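Local coordinates for penicillin binding protein 2X (Streptococcus thermophilus, PDB 5U47), which probably acts as a transpeptidase that cross-links peptidoglycan strands during septal cell-wall synthesis and is the kind of enzyme that beta-lactams inactivate by acylation, at residues Leu82-Thr93 / Phe107-Val118. The protein carries 1 engineered substitution. Residues are numbered along the deposited sequence; the frame is centred on the assembly and turned at random.
Sequences LKDKLGIKKSYT and FGLKGKGITYSV
Leu82 lays its CD1 methyl over one face of the Phe107 ring, 4.0 Å from the ring centroid and 17° off the normal, a CH-pi contact in which the leucine comes in nearly perpendicular to the phenylalanine side chain. Thr93 adds its CG2 methyl, 3.8 Å from Phe107 CE2, approaching the ring obliquely; with CG2 anti to the backbone N, the threonine turns its apolar branch to the phenylalanine. Ile52 and Ala54 of strand 42-55 also touch the Phe107 side chain, whose broad apolar surface suits a place between helices and sheet. Both segments lie in the N-terminal region that belongs to the penicillin-binding protein dimerisation domain family, where the turn joining helices 72-86 and 90-97 packs on the loop leading into helix 116-128. Just past the end of helix 72-86, Gly87 takes a positive phi (70°), which favours glycine. Beside it Ile88 and Lys110 run antiparallel, Ile88 CG1 lying 3.6 Å from Lys110 CB. The lysine's long methylene chain suits covering the turn, its CE 3.4 Å from Gly87 O. Leu86, with two methyls to share, crosses Ile114, CD1 to CD1 at 4.1 Å, while its CD2 reaches Val118 CG1. With CG anti to its own backbone N (chi1 176°), Tyr92 carries its long, flat ring to the Phe107-Gly108 peptide: OH approaches Gly108 N at the ring's edge, 3.4 Å away, but the angle is too poor for a hydrogen bond.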
# COMPACT_ATOMS: atom_id res chain seq x y z
N LEU A 82 -23.02 17.27 38.35
CA LEU A 82 -22.93 16.08 37.50
C LEU A 82 -24.27 15.74 36.81
O LEU A 82 -24.28 15.25 35.67
CB LEU A 82 -22.36 14.87 38.25
CG LEU A 82 -20.91 15.00 38.78
CD1 LEU A 82 -20.31 13.61 38.96
CD2 LEU A 82 -20.01 15.80 37.85
N LYS A 83 -25.37 16.01 37.50
CA LYS A 83 -26.70 15.78 36.94
C LYS A 83 -26.94 16.74 35.78
O LYS A 83 -27.23 16.30 34.66
CB LYS A 83 -27.78 15.98 38.01
CG LYS A 83 -29.21 15.76 37.51
CD LYS A 83 -29.43 14.33 37.01
CE LYS A 83 -30.85 14.13 36.48
NZ LYS A 83 -31.06 12.75 35.98
N ASP A 84 -26.79 18.03 36.04
CA ASP A 84 -27.00 19.04 35.00
C ASP A 84 -26.06 18.88 33.79
O ASP A 84 -26.51 18.93 32.64
CB ASP A 84 -26.82 20.45 35.59
CG ASP A 84 -26.89 21.54 34.53
OD1 ASP A 84 -27.79 21.50 33.66
OD2 ASP A 84 -26.02 22.45 34.57
N LYS A 85 -24.77 18.64 34.05
CA LYS A 85 -23.75 18.54 32.99
C LYS A 85 -23.56 17.16 32.29
O LYS A 85 -23.26 17.13 31.10
CB LYS A 85 -22.40 18.99 33.55
CG LYS A 85 -22.38 20.40 34.14
CD LYS A 85 -22.63 21.48 33.10
CE LYS A 85 -22.43 22.87 33.70
NZ LYS A 85 -22.67 23.96 32.72
N LEU A 86 -23.73 16.05 33.02
CA LEU A 86 -23.56 14.70 32.47
C LEU A 86 -24.79 13.81 32.51
O LEU A 86 -24.75 12.69 32.00
CB LEU A 86 -22.43 13.96 33.21
CG LEU A 86 -21.02 14.54 33.09
CD1 LEU A 86 -20.06 13.73 33.95
CD2 LEU A 86 -20.55 14.56 31.63
N GLY A 87 -25.87 14.27 33.13
CA GLY A 87 -27.08 13.45 33.24
C GLY A 87 -26.92 12.26 34.18
O GLY A 87 -27.57 11.23 34.01
N ILE A 88 -26.05 12.41 35.17
CA ILE A 88 -25.80 11.36 36.16
C ILE A 88 -26.74 11.58 37.34
O ILE A 88 -26.78 12.68 37.90
CB ILE A 88 -24.34 11.38 36.65
CG1 ILE A 88 -23.37 11.14 35.48
CG2 ILE A 88 -24.12 10.33 37.74
CD1 ILE A 88 -21.90 11.20 35.84
N LYS A 89 -27.47 10.53 37.72
CA LYS A 89 -28.42 10.60 38.85
C LYS A 89 -27.68 10.94 40.14
O LYS A 89 -26.65 10.33 40.46
CB LYS A 89 -29.18 9.29 39.04
CG LYS A 89 -30.21 8.99 37.96
CD LYS A 89 -31.06 7.78 38.34
CE LYS A 89 -32.22 7.56 37.38
NZ LYS A 89 -31.79 7.29 35.98
N LYS A 90 -28.23 11.91 40.88
CA LYS A 90 -27.62 12.40 42.14
C LYS A 90 -27.27 11.28 43.11
O LYS A 90 -26.20 11.32 43.73
CB LYS A 90 -28.54 13.43 42.82
CG LYS A 90 -28.76 14.68 41.99
CD LYS A 90 -29.64 15.70 42.69
CE LYS A 90 -29.99 16.83 41.75
NZ LYS A 90 -30.93 17.81 42.36
N SER A 91 -28.16 10.30 43.22
CA SER A 91 -27.94 9.16 44.11
C SER A 91 -26.72 8.31 43.72
O SER A 91 -26.08 7.73 44.58
CB SER A 91 -29.20 8.28 44.19
OG SER A 91 -29.66 7.90 42.90
N TYR A 92 -26.40 8.25 42.44
CA TYR A 92 -25.22 7.48 42.00
C TYR A 92 -23.93 8.23 42.34
O TYR A 92 -22.98 7.64 42.86
CB TYR A 92 -25.29 7.17 40.51
CG TYR A 92 -24.05 6.46 40.01
CD1 TYR A 92 -23.87 5.08 40.21
CD2 TYR A 92 -23.04 7.16 39.34
CE1 TYR A 92 -22.73 4.43 39.75
CE2 TYR A 92 -21.90 6.52 38.88
CZ TYR A 92 -21.75 5.15 39.09
OH TYR A 92 -20.61 4.53 38.62
N THR A 93 -23.90 9.53 42.02
CA THR A 93 -22.76 10.41 42.33
C THR A 93 -22.49 10.36 43.83
O THR A 93 -21.36 10.14 44.25
CB THR A 93 -23.05 11.88 41.91
OG1 THR A 93 -23.20 11.96 40.48
CG2 THR A 93 -21.92 12.84 42.34
N PHE A 107 -16.92 7.56 37.94
CA PHE A 107 -18.37 7.71 37.83
C PHE A 107 -19.00 6.95 36.65
O PHE A 107 -20.00 7.40 36.08
CB PHE A 107 -18.72 9.21 37.78
CG PHE A 107 -18.35 9.95 39.04
CD1 PHE A 107 -17.07 10.50 39.20
CD2 PHE A 107 -19.26 10.08 40.07
CE1 PHE A 107 -16.73 11.16 40.36
CE2 PHE A 107 -18.91 10.74 41.24
CZ PHE A 107 -17.65 11.29 41.39
N GLY A 108 -18.43 5.79 36.32
CA GLY A 108 -18.98 4.92 35.27
C GLY A 108 -18.95 5.45 33.85
O GLY A 108 -18.20 6.37 33.53
N LEU A 109 -19.79 4.86 32.99
CA LEU A 109 -19.86 5.24 31.56
C LEU A 109 -20.14 6.71 31.30
O LEU A 109 -19.55 7.28 30.39
CB LEU A 109 -20.86 4.37 30.79
CG LEU A 109 -20.37 3.00 30.28
CD1 LEU A 109 -19.68 2.17 31.34
CD2 LEU A 109 -21.57 2.26 29.68
N LYS A 110 -21.05 7.31 32.06
CA LYS A 110 -21.35 8.74 31.88
C LYS A 110 -20.15 9.60 32.33
O LYS A 110 -20.04 10.77 31.95
CB LYS A 110 -22.63 9.15 32.60
CG LYS A 110 -23.90 8.53 32.01
CD LYS A 110 -25.14 9.22 32.57
CE LYS A 110 -26.45 8.68 32.00
NZ LYS A 110 -26.84 7.36 32.58
N GLY A 111 -19.25 9.01 33.12
CA GLY A 111 -18.05 9.71 33.61
C GLY A 111 -16.83 9.53 32.73
O GLY A 111 -15.72 9.96 33.11
N LYS A 112 -17.02 8.92 31.56
CA LYS A 112 -15.94 8.66 30.61
C LYS A 112 -16.35 9.11 29.21
O LYS A 112 -17.54 9.25 28.93
CB LYS A 112 -15.64 7.17 30.57
CG LYS A 112 -15.15 6.62 31.90
CD LYS A 112 -14.76 5.15 31.79
CE LYS A 112 -14.03 4.71 33.06
NZ LYS A 112 -13.53 3.31 32.95
N GLY A 113 -15.36 9.33 28.34
CA GLY A 113 -15.62 9.78 26.98
C GLY A 113 -16.17 11.19 26.91
O GLY A 113 -16.85 11.57 25.96
N ILE A 114 -15.85 11.99 27.92
CA ILE A 114 -16.30 13.36 27.99
C ILE A 114 -15.48 14.20 27.04
O ILE A 114 -14.25 14.13 27.04
CB ILE A 114 -16.11 13.93 29.43
CG1 ILE A 114 -16.87 13.07 30.44
CG2 ILE A 114 -16.54 15.39 29.48
CD1 ILE A 114 -16.53 13.38 31.89
N THR A 115 -16.15 15.02 26.23
CA THR A 115 -15.47 15.89 25.28
C THR A 115 -14.71 16.98 26.01
O THR A 115 -14.95 17.24 27.19
CB THR A 115 -16.46 16.58 24.33
OG1 THR A 115 -17.35 17.42 25.10
CG2 THR A 115 -17.28 15.54 23.54
N TYR A 116 -13.83 17.64 25.27
CA TYR A 116 -13.03 18.74 25.80
C TYR A 116 -13.89 19.94 26.24
O TYR A 116 -13.67 20.51 27.31
CB TYR A 116 -11.99 19.17 24.75
CG TYR A 116 -11.21 20.41 25.10
CD1 TYR A 116 -10.11 20.36 25.98
CD2 TYR A 116 -11.52 21.64 24.52
CE1 TYR A 116 -9.38 21.50 26.29
CE2 TYR A 116 -10.78 22.79 24.82
CZ TYR A 116 -9.72 22.71 25.71
OH TYR A 116 -8.99 23.84 26.01
N SER A 117 -14.88 20.29 25.43
CA SER A 117 -15.77 21.43 25.74
C SER A 117 -16.54 21.22 27.05
O SER A 117 -16.65 22.13 27.87
CB SER A 117 -16.75 21.68 24.59
OG SER A 117 -17.51 22.87 24.80
N VAL A 118 -17.07 20.01 27.24
CA VAL A 118 -17.82 19.70 28.46
C VAL A 118 -16.86 19.67 29.67
O VAL A 118 -17.21 20.15 30.76
CB VAL A 118 -18.59 18.37 28.32
CG1 VAL A 118 -19.28 18.00 29.63
CG2 VAL A 118 -19.62 18.46 27.20